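Side-chain contacts in pyridoxamine 5-phosphate-dependent dehydrase (Escherichia coli, PDB 3B8X), which catalyses removal of the C3'-hydroxyl group from GDP-4-keto-6-deoxy-D-mannose, a combined transamination-deoxygenation that uses pyridoxal 5'-phosphate on the way to L-colitose: residues E82-A87 with E119-A124; G198-D203 with H209-I214; N227-V232 with F244-Y249; T337-K342 with N356-A361. The protein carries 1 engineered substitution. All blocks are in the same frame, centred on the assembly; numbering follows the deposited sequence.

The four contacts form two pairs on a pyridoxal-phosphate aminotransferase-type framework. Contacts 1 and 4 have centres 12 Å apart and touch where A87 O probably accepts a hydrogen bond from F340 N (3.0 Å). Contacts 2 and 3 are likewise 12 Å apart between centres, joined by a probable bond from Y249 N to I214 O (2.8 Å). Contacts 1 and 2 reach the same eight-stranded mixed sheet, their centres 26 Å apart, whereas contacts 3 and 4 are the most distant, at 39 Å. None forms the active site itself, but in contact 2 the side chain of I200 comes within about 11 Å of the bound cofactor-sugar adduct.

Contact 1. Residues E82-A87 with E119-A124; sequences EIIVPA and ESLKEA
Two flat groups meet the contact: the carbonyl of A124, which carries the CD1 methyl of I84 over one face, and the carboxylate of E82, whose OE2 stands 4.3 Å from A124 O. On that face I84 CD1 is almost equally far from A124 O (4.0 Å) and from A124 C (4.1 Å), and it also approaches A124 CB at 4.2 Å. With CG1 of I84 set beside the backbone N (chi1 -74°), CG2 is left to meet L121 CD1 at 4.0 Å, the two side chains meeting at a slant; this leucine methyl also comes near I84 CD1. Helix segment 119-124 thus lies against one face of the sheet, its axis nearly antiparallel to strand 82-86 (168°). It belongs to the connection between parallel strands 103-107 and 129-135, which flank strand 82-86, as in a beta-alpha-beta crossover.

E82 OE2 and A124 O are both acceptors, and K105 NZ reconciles them by forming a salt bridge with the carboxylate and a hydrogen bond with the carbonyl. T129 OG1 also bonds to E82 OE2. The chemistry is therefore divided: methyl packing holds the helix to the strand directly, while a lysine from the adjacent strand probably offsets the buried negative charge and links both elements.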
loop_
_atom_site.group_PDB
_atom_site.type_symbol
_atom_site.label_atom_id
_atom_site.label_comp_id
_atom_site.label_asym_id
_atom_site.label_seq_id
_atom_site.Cartn_x
_atom_site.Cartn_y
_atom_site.Cartn_z
ATOM N N GLU B 82 -4.401 -12.069 21.529
ATOM C CA GLU B 82 -3.119 -12.754 21.365
ATOM C C GLU B 82 -2.916 -13.529 20.059
ATOM O O GLU B 82 -3.729 -14.389 19.688
ATOM C CB GLU B 82 -2.800 -13.666 22.555
ATOM C CG GLU B 82 -1.418 -14.366 22.415
ATOM C CD GLU B 82 -1.139 -15.380 23.519
ATOM O OE1 GLU B 82 -0.916 -14.925 24.670
ATOM O OE2 GLU B 82 -1.178 -16.609 23.238
ATOM N N ILE B 83 -1.794 -13.221 19.399
ATOM C CA ILE B 83 -1.365 -13.893 18.170
ATOM C C ILE B 83 0.119 -14.308 18.346
ATOM O O ILE B 83 0.976 -13.507 18.790
ATOM C CB ILE B 83 -1.615 -13.048 16.867
ATOM C CG1 ILE B 83 -1.160 -13.815 15.622
ATOM C CG2 ILE B 83 -0.865 -11.730 16.886
ATOM C CD1 ILE B 83 -2.069 -13.677 14.420
ATOM N N ILE B 84 0.397 -15.579 18.037
ATOM C CA ILE B 84 1.742 -16.160 18.151
ATOM C C ILE B 84 2.350 -16.165 16.733
ATOM O O ILE B 84 1.664 -16.435 15.748
ATOM C CB ILE B 84 1.625 -17.664 18.564
ATOM C CG1 ILE B 84 1.224 -17.809 20.034
ATOM C CG2 ILE B 84 2.899 -18.448 18.250
ATOM C CD1 ILE B 84 0.757 -19.212 20.365
ATOM N N VAL B 85 3.629 -15.831 16.629
ATOM C CA VAL B 85 4.334 -15.833 15.349
ATOM C C VAL B 85 5.732 -16.382 15.663
ATOM O O VAL B 85 6.211 -16.220 16.807
ATOM C CB VAL B 85 4.621 -14.384 14.876
ATOM C CG1 VAL B 85 3.359 -13.726 14.394
ATOM C CG2 VAL B 85 5.254 -13.581 15.993
ATOM N N PRO B 86 6.404 -16.945 14.655
ATOM C CA PRO B 86 7.803 -17.391 14.825
ATOM C C PRO B 86 8.702 -16.160 14.935
ATOM O O PRO B 86 8.315 -15.040 14.584
ATOM C CB PRO B 86 8.093 -18.143 13.519
ATOM C CG PRO B 86 7.200 -17.466 12.511
ATOM C CD PRO B 86 5.909 -17.210 13.291
ATOM N N ALA B 87 9.893 -16.377 15.465
ATOM C CA ALA B 87 10.883 -15.357 15.755
ATOM C C ALA B 87 11.598 -14.870 14.516
ATOM O O ALA B 87 12.318 -13.891 14.585
ATOM C CB ALA B 87 11.922 -15.902 16.762
ATOM N N GLU B 119 7.557 -28.068 19.240
ATOM C CA GLU B 119 7.447 -28.252 20.664
ATOM C C GLU B 119 7.216 -26.916 21.342
ATOM O O GLU B 119 6.352 -26.805 22.206
ATOM C CB GLU B 119 8.670 -28.943 21.232
ATOM C CG GLU B 119 8.587 -30.433 21.031
ATOM C CD GLU B 119 7.223 -31.012 21.389
ATOM O OE1 GLU B 119 6.872 -30.957 22.588
ATOM O OE2 GLU B 119 6.521 -31.539 20.486
ATOM N N SER B 120 7.982 -25.893 20.975
ATOM C CA SER B 120 7.784 -24.604 21.641
ATOM C C SER B 120 6.404 -24.045 21.347
ATOM O O SER B 120 5.828 -23.266 22.128
ATOM C CB SER B 120 8.816 -23.580 21.202
ATOM O OG SER B 120 10.142 -24.014 21.488
ATOM N N LEU B 121 5.878 -24.436 20.199
ATOM C CA LEU B 121 4.600 -23.893 19.837
ATOM C C LEU B 121 3.568 -24.509 20.772
ATOM O O LEU B 121 2.692 -23.820 21.311
ATOM C CB LEU B 121 4.312 -24.144 18.351
ATOM C CG LEU B 121 2.873 -23.811 17.908
ATOM C CD1 LEU B 121 2.443 -22.374 18.213
ATOM C CD2 LEU B 121 2.572 -24.197 16.468
ATOM N N LYS B 122 3.705 -25.810 20.995
ATOM C CA LYS B 122 2.774 -26.540 21.862
ATOM C C LYS B 122 2.718 -25.923 23.274
ATOM O O LYS B 122 1.643 -25.801 23.893
ATOM C CB LYS B 122 3.204 -28.007 21.898
ATOM C CG LYS B 122 2.131 -29.018 22.292
ATOM C CD LYS B 122 2.742 -30.253 23.021
ATOM C CE LYS B 122 2.841 -31.476 22.077
ATOM N NZ LYS B 122 3.738 -32.578 22.542
ATOM N N GLU B 123 3.873 -25.508 23.778
ATOM C CA GLU B 123 4.002 -24.903 25.109
ATOM C C GLU B 123 3.342 -23.529 25.187
ATOM O O GLU B 123 2.753 -23.118 26.208
ATOM C CB GLU B 123 5.489 -24.661 25.359
ATOM C CG GLU B 123 6.104 -25.076 26.700
ATOM C CD GLU B 123 7.565 -24.579 26.866
ATOM O OE1 GLU B 123 8.377 -24.653 25.893
ATOM O OE2 GLU B 123 7.891 -24.104 27.983
ATOM N N ALA B 124 3.531 -22.789 24.104
ATOM C CA ALA B 124 3.058 -21.414 24.011
ATOM C C ALA B 124 1.546 -21.190 23.900
ATOM O O ALA B 124 1.034 -20.126 24.272
ATOM C CB ALA B 124 3.752 -20.737 22.838
#

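Contact 2. Residues G198-D203 with H209-I214; sequences GCIVTD and HILLCI. With NA (sodium ion), chain N.
T202 OG1 is gripped by two backbone groups, the O of L180 and the N of D204, while the methyl of the same residue faces L211. The torsion separates these tasks: OG1 lies anti to the backbone N (chi1 -179°), and CG2 is left to approach L211 CD1 at 4.3 Å. The same L211 methyl makes a closer contact with I200, at 3.9 Å from I200 CG2 and 4.1 Å from I200 CB. L211 is stretched out from its helix, chi2 of 163° placing CD1 at the far end of the chain, so a single methyl group covers the gap between two residues on the same face of the strand. I200 and T202 both point toward the helix, as alternate strand residues must, and V201 between them turns its back.

At the end of the strand the chain passes a sodium ion. D203 OD2 binds it at 2.7 Å, four waters and the backbone O of T177 complete six ligands, and D203 OD1 is bonded to the N of K50, which helps fix the carboxylate.

Strand 198-202 runs antiparallel to both its neighbours, 51-55 and 181-185. L211 of helix 205-214 touches both the sheet, at V53, and helix 58-68, at L64, while I200 meets A61 of that helix and M181 and V55 on the flanking strands.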
loop_
_atom_site.group_PDB
_atom_site.type_symbol
_atom_site.label_atom_id
_atom_site.label_comp_id
_atom_site.label_asym_id
_atom_site.label_seq_id
_atom_site.Cartn_x
_atom_site.Cartn_y
_atom_site.Cartn_z
ATOM N N GLY B 198 1.142 -8.952 -4.645
ATOM C CA GLY B 198 0.850 -9.839 -3.537
ATOM C C GLY B 198 -0.536 -10.451 -3.789
ATOM O O GLY B 198 -1.213 -10.074 -4.724
ATOM N N CYS B 199 -0.934 -11.414 -2.968
ATOM C CA CYS B 199 -2.237 -12.035 -3.135
ATOM C C CYS B 199 -2.643 -12.644 -1.815
ATOM O O CYS B 199 -1.793 -13.152 -1.088
ATOM C CB CYS B 199 -2.127 -13.159 -4.153
ATOM S SG CYS B 199 -3.658 -13.473 -5.066
ATOM N N ILE B 200 -3.936 -12.604 -1.534
ATOM C CA ILE B 200 -4.477 -13.228 -0.327
ATOM C C ILE B 200 -5.445 -14.247 -0.877
ATOM O O ILE B 200 -6.248 -13.928 -1.739
ATOM C CB ILE B 200 -5.299 -12.268 0.586
ATOM C CG1 ILE B 200 -4.466 -11.014 0.909
ATOM C CG2 ILE B 200 -5.644 -13.002 1.909
ATOM C CD1 ILE B 200 -4.930 -9.758 0.122
ATOM N N VAL B 201 -5.385 -15.464 -0.351
ATOM C CA VAL B 201 -6.295 -16.511 -0.768
ATOM C C VAL B 201 -7.085 -16.941 0.489
ATOM O O VAL B 201 -6.598 -16.825 1.618
ATOM C CB VAL B 201 -5.550 -17.737 -1.402
ATOM C CG1 VAL B 201 -4.578 -17.278 -2.478
ATOM C CG2 VAL B 201 -4.828 -18.537 -0.335
ATOM N N THR B 202 -8.312 -17.398 0.257
ATOM C CA THR B 202 -9.202 -17.864 1.313
ATOM C C THR B 202 -10.321 -18.685 0.691
ATOM O O THR B 202 -10.478 -18.754 -0.553
ATOM C CB THR B 202 -9.720 -16.708 2.208
ATOM O OG1 THR B 202 -10.567 -17.204 3.251
ATOM C CG2 THR B 202 -10.464 -15.669 1.372
ATOM N N ASP B 203 -11.037 -19.398 1.560
ATOM C CA ASP B 203 -12.158 -20.215 1.110
ATOM C C ASP B 203 -13.401 -19.549 1.675
ATOM O O ASP B 203 -14.513 -19.896 1.321
ATOM C CB ASP B 203 -12.035 -21.640 1.629
ATOM C CG ASP B 203 -11.023 -22.437 0.875
ATOM O OD1 ASP B 203 -10.700 -22.132 -0.311
ATOM O OD2 ASP B 203 -10.563 -23.408 1.501
ATOM N N HIS B 209 -15.138 -11.051 0.436
ATOM C CA HIS B 209 -15.776 -9.765 0.232
ATOM C C HIS B 209 -15.132 -8.659 1.071
ATOM O O HIS B 209 -14.946 -7.546 0.574
ATOM C CB HIS B 209 -17.294 -9.900 0.496
ATOM C CG HIS B 209 -17.983 -10.732 -0.543
ATOM N ND1 HIS B 209 -19.299 -11.146 -0.440
ATOM C CD2 HIS B 209 -17.516 -11.238 -1.709
ATOM C CE1 HIS B 209 -19.612 -11.854 -1.513
ATOM N NE2 HIS B 209 -18.545 -11.933 -2.292
ATOM N N ILE B 210 -14.749 -8.955 2.315
ATOM C CA ILE B 210 -14.140 -7.909 3.141
ATOM C C ILE B 210 -12.855 -7.466 2.468
ATOM O O ILE B 210 -12.513 -6.283 2.439
ATOM C CB ILE B 210 -13.787 -8.393 4.560
ATOM C CG1 ILE B 210 -15.051 -8.518 5.442
ATOM C CG2 ILE B 210 -12.862 -7.401 5.207
ATOM C CD1 ILE B 210 -14.923 -9.455 6.708
ATOM N N LEU B 211 -12.156 -8.423 1.909
ATOM C CA LEU B 211 -10.888 -8.112 1.244
ATOM C C LEU B 211 -11.136 -7.202 0.042
ATOM O O LEU B 211 -10.431 -6.207 -0.157
ATOM C CB LEU B 211 -10.135 -9.384 0.811
ATOM C CG LEU B 211 -9.618 -10.171 2.033
ATOM C CD1 LEU B 211 -9.230 -11.609 1.696
ATOM C CD2 LEU B 211 -8.402 -9.462 2.706
ATOM N N LEU B 212 -12.149 -7.537 -0.753
ATOM C CA LEU B 212 -12.471 -6.750 -1.948
ATOM C C LEU B 212 -12.815 -5.310 -1.620
ATOM O O LEU B 212 -12.534 -4.391 -2.409
ATOM C CB LEU B 212 -13.635 -7.363 -2.697
ATOM C CG LEU B 212 -13.351 -8.735 -3.329
ATOM C CD1 LEU B 212 -14.669 -9.256 -3.854
ATOM C CD2 LEU B 212 -12.333 -8.612 -4.442
ATOM N N CYS B 213 -13.442 -5.116 -0.465
ATOM C CA CYS B 213 -13.796 -3.768 -0.017
ATOM C C CYS B 213 -12.594 -2.961 0.490
ATOM O O CYS B 213 -12.396 -1.810 0.111
ATOM C CB CYS B 213 -14.827 -3.906 1.114
ATOM S SG CYS B 213 -15.342 -2.348 1.925
ATOM N N ILE B 214 -11.798 -3.566 1.380
ATOM C CA ILE B 214 -10.677 -2.844 1.962
ATOM C C ILE B 214 -9.460 -2.661 1.053
ATOM O O ILE B 214 -8.561 -1.834 1.348
ATOM C CB ILE B 214 -10.326 -3.346 3.336
ATOM C CG1 ILE B 214 -9.911 -4.826 3.259
ATOM C CG2 ILE B 214 -11.446 -3.032 4.299
ATOM C CD1 ILE B 214 -9.331 -5.311 4.603
HETATM NA NA NA N . -8.092 -23.778 2.408
HETATM O O HOH W 1 -8.579 -22.612 4.584
HETATM O O HOH W 2 -8.773 -25.619 3.983
HETATM O O HOH W 3 -7.534 -21.391 1.226
HETATM O O HOH W 4 -7.963 -25.094 0.140
#

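Contact 3. Residues N227-V232 with F244-Y249; sequences NKVTGV and FVLPGY
V229 holds CG1 anti to its backbone nitrogen (chi1 -179°), which carries this methyl into the notch between V245 and L246, while in V245 chi1 of -53° sets CG1 beside the backbone N and leaves CG2, between the N and the carbonyl carbon, to meet it. V229 CG1 lies 3.9 Å from V245 CG2 and 3.8 Å from L246 CD1. T230 approaches V245 too, at about a right angle: its CG2 is 3.9 Å from V245 CG2, and its hydroxyl is kept on the side of N227.

The hydroxyl is engaged there. N227 ND2 donates to T230 OG1 at 2.9 Å, the oxygen lying close to the plane of the amide, and also bonds to P224 O. N227 OD1 accepts two backbone N-H groups, V229 N and T230 N, both at 2.6 Å. The bond from V229 N lies in the carbonyl plane on a lone pair, whereas T230 N is tilted 20° from it. Three bonds between N227 and the turn thus fix the amide's rotation and hold V229 and T230 where their methyls can reach the other loop.

C213 of helix 205-214 also packs on V245 and L246, and Y349 of the second subunit touches L246. An Asx turn bracing the tight turn between strands 226-227 and 231-232 is the motif here; its hairpin leans on the loop that leads from F242 to N250, both residues of an adduct pocket.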
loop_
_atom_site.group_PDB
_atom_site.type_symbol
_atom_site.label_atom_id
_atom_site.label_comp_id
_atom_site.label_asym_id
_atom_site.label_seq_id
_atom_site.Cartn_x
_atom_site.Cartn_y
_atom_site.Cartn_z
ATOM N N ASN B 227 -23.711 -9.157 -1.172
ATOM C CA ASN B 227 -22.355 -9.418 -0.685
ATOM C C ASN B 227 -22.418 -9.457 0.814
ATOM O O ASN B 227 -23.344 -8.929 1.407
ATOM C CB ASN B 227 -21.398 -8.295 -1.119
ATOM C CG ASN B 227 -21.753 -6.979 -0.489
ATOM O OD1 ASN B 227 -21.445 -6.730 0.685
ATOM N ND2 ASN B 227 -22.555 -6.196 -1.208
ATOM N N LYS B 228 -21.413 -10.059 1.429
ATOM C CA LYS B 228 -21.394 -10.182 2.883
ATOM C C LYS B 228 -21.101 -8.917 3.642
ATOM O O LYS B 228 -21.118 -8.922 4.884
ATOM C CB LYS B 228 -20.321 -11.207 3.255
ATOM C CG LYS B 228 -20.677 -12.669 2.924
ATOM C CD LYS B 228 -21.837 -12.822 1.954
ATOM C CE LYS B 228 -22.391 -14.245 1.998
ATOM N NZ LYS B 228 -23.777 -14.307 2.548
ATOM N N VAL B 229 -20.758 -7.845 2.942
ATOM C CA VAL B 229 -20.364 -6.666 3.691
ATOM C C VAL B 229 -21.531 -5.746 3.883
ATOM O O VAL B 229 -21.740 -5.208 4.967
ATOM C CB VAL B 229 -19.181 -5.832 3.009
ATOM C CG1 VAL B 229 -18.823 -4.642 3.886
ATOM C CG2 VAL B 229 -17.932 -6.742 2.793
ATOM N N THR B 230 -22.253 -5.501 2.805
ATOM C CA THR B 230 -23.355 -4.568 2.909
ATOM C C THR B 230 -24.663 -5.299 2.638
ATOM O O THR B 230 -25.737 -4.700 2.655
ATOM C CB THR B 230 -23.201 -3.457 1.870
ATOM O OG1 THR B 230 -23.443 -4.031 0.582
ATOM C CG2 THR B 230 -21.781 -2.865 1.926
ATOM N N GLY B 231 -24.575 -6.609 2.434
ATOM C CA GLY B 231 -25.782 -7.377 2.253
ATOM C C GLY B 231 -26.307 -7.218 0.854
ATOM O O GLY B 231 -26.110 -8.095 0.004
ATOM N N VAL B 232 -27.000 -6.113 0.608
ATOM C CA VAL B 232 -27.526 -5.897 -0.735
ATOM C C VAL B 232 -27.264 -4.502 -1.257
ATOM O O VAL B 232 -27.653 -3.529 -0.618
ATOM C CB VAL B 232 -29.028 -6.261 -0.850
ATOM C CG1 VAL B 232 -29.523 -5.991 -2.291
ATOM C CG2 VAL B 232 -29.214 -7.728 -0.509
ATOM N N PHE B 244 -18.844 4.511 1.301
ATOM C CA PHE B 244 -17.688 4.037 2.066
ATOM C C PHE B 244 -18.107 3.282 3.323
ATOM O O PHE B 244 -18.740 3.859 4.200
ATOM C CB PHE B 244 -16.853 5.267 2.406
ATOM C CG PHE B 244 -16.230 5.893 1.206
ATOM C CD1 PHE B 244 -16.516 7.205 0.846
ATOM C CD2 PHE B 244 -15.377 5.151 0.401
ATOM C CE1 PHE B 244 -15.898 7.819 -0.250
ATOM C CE2 PHE B 244 -14.768 5.756 -0.733
ATOM C CZ PHE B 244 -15.039 7.093 -1.051
ATOM N N VAL B 245 -17.723 2.011 3.428
ATOM C CA VAL B 245 -18.200 1.115 4.500
ATOM C C VAL B 245 -17.288 0.384 5.470
ATOM O O VAL B 245 -17.769 -0.123 6.492
ATOM C CB VAL B 245 -19.222 0.086 3.918
ATOM C CG1 VAL B 245 -20.319 0.848 3.168
ATOM C CG2 VAL B 245 -18.546 -0.893 2.914
ATOM N N LEU B 246 -16.003 0.263 5.147
ATOM C CA LEU B 246 -15.021 -0.350 6.045
ATOM C C LEU B 246 -13.778 0.553 5.970
ATOM O O LEU B 246 -13.504 1.114 4.890
ATOM C CB LEU B 246 -14.668 -1.765 5.563
ATOM C CG LEU B 246 -15.758 -2.767 5.922
ATOM C CD1 LEU B 246 -15.325 -4.085 5.394
ATOM C CD2 LEU B 246 -16.036 -2.855 7.433
ATOM N N PRO B 247 -13.055 0.718 7.081
ATOM C CA PRO B 247 -11.817 1.516 7.073
ATOM C C PRO B 247 -10.728 0.726 6.327
ATOM O O PRO B 247 -10.015 -0.070 6.916
ATOM C CB PRO B 247 -11.473 1.705 8.573
ATOM C CG PRO B 247 -12.544 0.936 9.367
ATOM C CD PRO B 247 -13.295 0.053 8.378
ATOM N N GLY B 248 -10.586 0.971 5.027
ATOM C CA GLY B 248 -9.601 0.254 4.216
ATOM C C GLY B 248 -8.415 1.089 3.668
ATOM O O GLY B 248 -7.999 2.133 4.234
ATOM N N TYR B 249 -7.911 0.641 2.527
ATOM C CA TYR B 249 -6.740 1.298 1.934
ATOM C C TYR B 249 -6.958 1.323 0.454
ATOM O O TYR B 249 -7.946 0.824 -0.057
ATOM C CB TYR B 249 -5.513 0.350 2.151
ATOM C CG TYR B 249 -5.193 0.106 3.623
ATOM C CD1 TYR B 249 -5.768 -0.973 4.328
ATOM C CD2 TYR B 249 -4.368 0.996 4.329
ATOM C CE1 TYR B 249 -5.528 -1.127 5.722
ATOM C CE2 TYR B 249 -4.150 0.866 5.736
ATOM C CZ TYR B 249 -4.708 -0.226 6.429
ATOM O OH TYR B 249 -4.457 -0.407 7.800
#

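Contact 4. Residues T337-K342 with N356-A361; sequences TGNFLK and NNVDNA
N339 and V358 stand at about a right angle, and so do L341 and V358, leaving V358 CG2 between the amide and the isobutyl group, while CG1 meets L341 alone. L341 CD1 presses against both methyls, 3.8 Å from V358 CG1 and 3.9 Å from V358 CG2. N339 OD1 approaches V358 CG2 at 3.9 Å and the methyl A361 CB at 3.7 Å. With CG anti to the backbone N (chi1 175°), N339 reaches across toward the helix, and its CB comes to rest 3.5 Å from A361 O.

N339 OD1 also serves its own loop by accepting the N-H of L341 at 3.0 Å. That donor lies well above the carbonyl plane, 73° out of it, so the bond does not use a lone pair. The backbone N of N339 is bonded to D365, which also forms a salt bridge with K342, tying this loop to helix 359-367. L341 is further enclosed by Y352, V354 and F106 of the sheet, and F340 stacks on Y94.

An Asx turn lies on each side of the contact. N339 begins one that leads into the short 3-10 segment 340-342, and N357 OD1 begins the other by accepting D359 N at 3.0 Å. V358, at the N-cap position, has no polar side chain, and D108 receives the N-H groups of N360 and A361. A loop turn thus packs against a helix start, joining the loop after strand 332-333 to helix 359-367.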
loop_
_atom_site.group_PDB
_atom_site.type_symbol
_atom_site.label_atom_id
_atom_site.label_comp_id
_atom_site.label_asym_id
_atom_site.label_seq_id
_atom_site.Cartn_x
_atom_site.Cartn_y
_atom_site.Cartn_z
ATOM N N THR B 337 14.700 -11.609 8.549
ATOM C CA THR B 337 14.836 -10.737 9.754
ATOM C C THR B 337 15.926 -11.224 10.739
ATOM O O THR B 337 16.350 -10.483 11.638
ATOM C CB THR B 337 13.545 -10.757 10.608
ATOM O OG1 THR B 337 13.193 -12.123 10.890
ATOM C CG2 THR B 337 12.383 -10.074 9.890
ATOM N N GLY B 338 16.332 -12.489 10.617
ATOM C CA GLY B 338 17.236 -13.099 11.586
ATOM C C GLY B 338 16.355 -13.171 12.824
ATOM O O GLY B 338 15.124 -13.318 12.712
ATOM N N ASN B 339 16.955 -13.004 13.999
ATOM C CA ASN B 339 16.165 -12.975 15.219
ATOM C C ASN B 339 15.484 -11.616 15.350
ATOM O O ASN B 339 16.087 -10.603 15.732
ATOM C CB ASN B 339 17.042 -13.159 16.438
ATOM C CG ASN B 339 16.256 -13.012 17.726
ATOM O OD1 ASN B 339 15.048 -13.237 17.755
ATOM N ND2 ASN B 339 16.933 -12.659 18.793
ATOM N N PHE B 340 14.212 -11.586 14.994
ATOM C CA PHE B 340 13.498 -10.335 15.042
ATOM C C PHE B 340 13.522 -9.754 16.452
ATOM O O PHE B 340 13.351 -8.553 16.614
ATOM C CB PHE B 340 12.064 -10.536 14.554
ATOM C CG PHE B 340 11.355 -9.258 14.196
ATOM C CD1 PHE B 340 11.646 -8.606 13.009
ATOM C CD2 PHE B 340 10.375 -8.728 15.023
ATOM C CE1 PHE B 340 10.996 -7.429 12.659
ATOM C CE2 PHE B 340 9.706 -7.549 14.698
ATOM C CZ PHE B 340 10.046 -6.885 13.518
ATOM N N LEU B 341 13.717 -10.571 17.487
ATOM C CA LEU B 341 13.663 -9.964 18.798
ATOM C C LEU B 341 14.767 -9.008 19.105
ATOM O O LEU B 341 14.721 -8.281 20.077
ATOM C CB LEU B 341 13.408 -10.956 19.912
ATOM C CG LEU B 341 12.000 -11.406 19.576
ATOM C CD1 LEU B 341 11.923 -12.912 19.359
ATOM C CD2 LEU B 341 11.014 -10.852 20.598
ATOM N N LYS B 342 15.739 -8.942 18.226
ATOM C CA LYS B 342 16.802 -8.016 18.482
ATOM C C LYS B 342 16.336 -6.612 18.219
ATOM O O LYS B 342 16.988 -5.660 18.641
ATOM C CB LYS B 342 17.970 -8.309 17.552
ATOM C CG LYS B 342 17.642 -7.948 16.126
ATOM C CD LYS B 342 18.694 -8.396 15.131
ATOM C CE LYS B 342 17.986 -8.891 13.851
ATOM N NZ LYS B 342 18.909 -9.160 12.700
ATOM N N ASN B 356 9.264 -18.471 26.444
ATOM C CA ASN B 356 10.443 -19.206 26.852
ATOM C C ASN B 356 11.657 -18.429 26.451
ATOM O O ASN B 356 12.040 -17.461 27.103
ATOM C CB ASN B 356 10.411 -20.564 26.149
ATOM C CG ASN B 356 11.572 -21.431 26.519
ATOM O OD1 ASN B 356 12.179 -21.272 27.575
ATOM N ND2 ASN B 356 11.879 -22.377 25.652
ATOM N N ASN B 357 12.257 -18.837 25.349
ATOM C CA ASN B 357 13.381 -18.083 24.850
ATOM C C ASN B 357 13.452 -18.268 23.320
ATOM O O ASN B 357 12.794 -19.128 22.757
ATOM C CB ASN B 357 14.671 -18.586 25.505
ATOM C CG ASN B 357 15.001 -20.011 25.101
ATOM O OD1 ASN B 357 15.221 -20.293 23.926
ATOM N ND2 ASN B 357 14.984 -20.924 26.064
ATOM N N VAL B 358 14.319 -17.507 22.677
ATOM C CA VAL B 358 14.512 -17.688 21.256
ATOM C C VAL B 358 15.994 -17.893 21.017
ATOM O O VAL B 358 16.624 -17.205 20.222
ATOM C CB VAL B 358 13.988 -16.471 20.484
ATOM C CG1 VAL B 358 12.449 -16.475 20.567
ATOM C CG2 VAL B 358 14.603 -15.180 21.076
ATOM N N ASP B 359 16.577 -18.827 21.750
ATOM C CA ASP B 359 18.009 -19.101 21.566
ATOM C C ASP B 359 18.369 -19.543 20.145
ATOM O O ASP B 359 19.418 -19.205 19.612
ATOM C CB ASP B 359 18.427 -20.213 22.523
ATOM C CG ASP B 359 18.424 -19.774 23.991
ATOM O OD1 ASP B 359 18.145 -18.598 24.321
ATOM O OD2 ASP B 359 18.722 -20.632 24.839
ATOM N N ASN B 360 17.510 -20.352 19.550
ATOM C CA ASN B 360 17.787 -20.829 18.214
ATOM C C ASN B 360 17.780 -19.673 17.249
ATOM O O ASN B 360 18.622 -19.615 16.375
ATOM C CB ASN B 360 16.715 -21.792 17.762
ATOM C CG ASN B 360 16.853 -23.139 18.383
ATOM O OD1 ASN B 360 17.899 -23.493 18.904
ATOM N ND2 ASN B 360 15.803 -23.916 18.318
ATOM N N ALA B 361 16.790 -18.796 17.378
ATOM C CA ALA B 361 16.654 -17.623 16.514
ATOM C C ALA B 361 17.913 -16.777 16.709
ATOM O O ALA B 361 18.469 -16.240 15.746
ATOM C CB ALA B 361 15.373 -16.824 16.883
#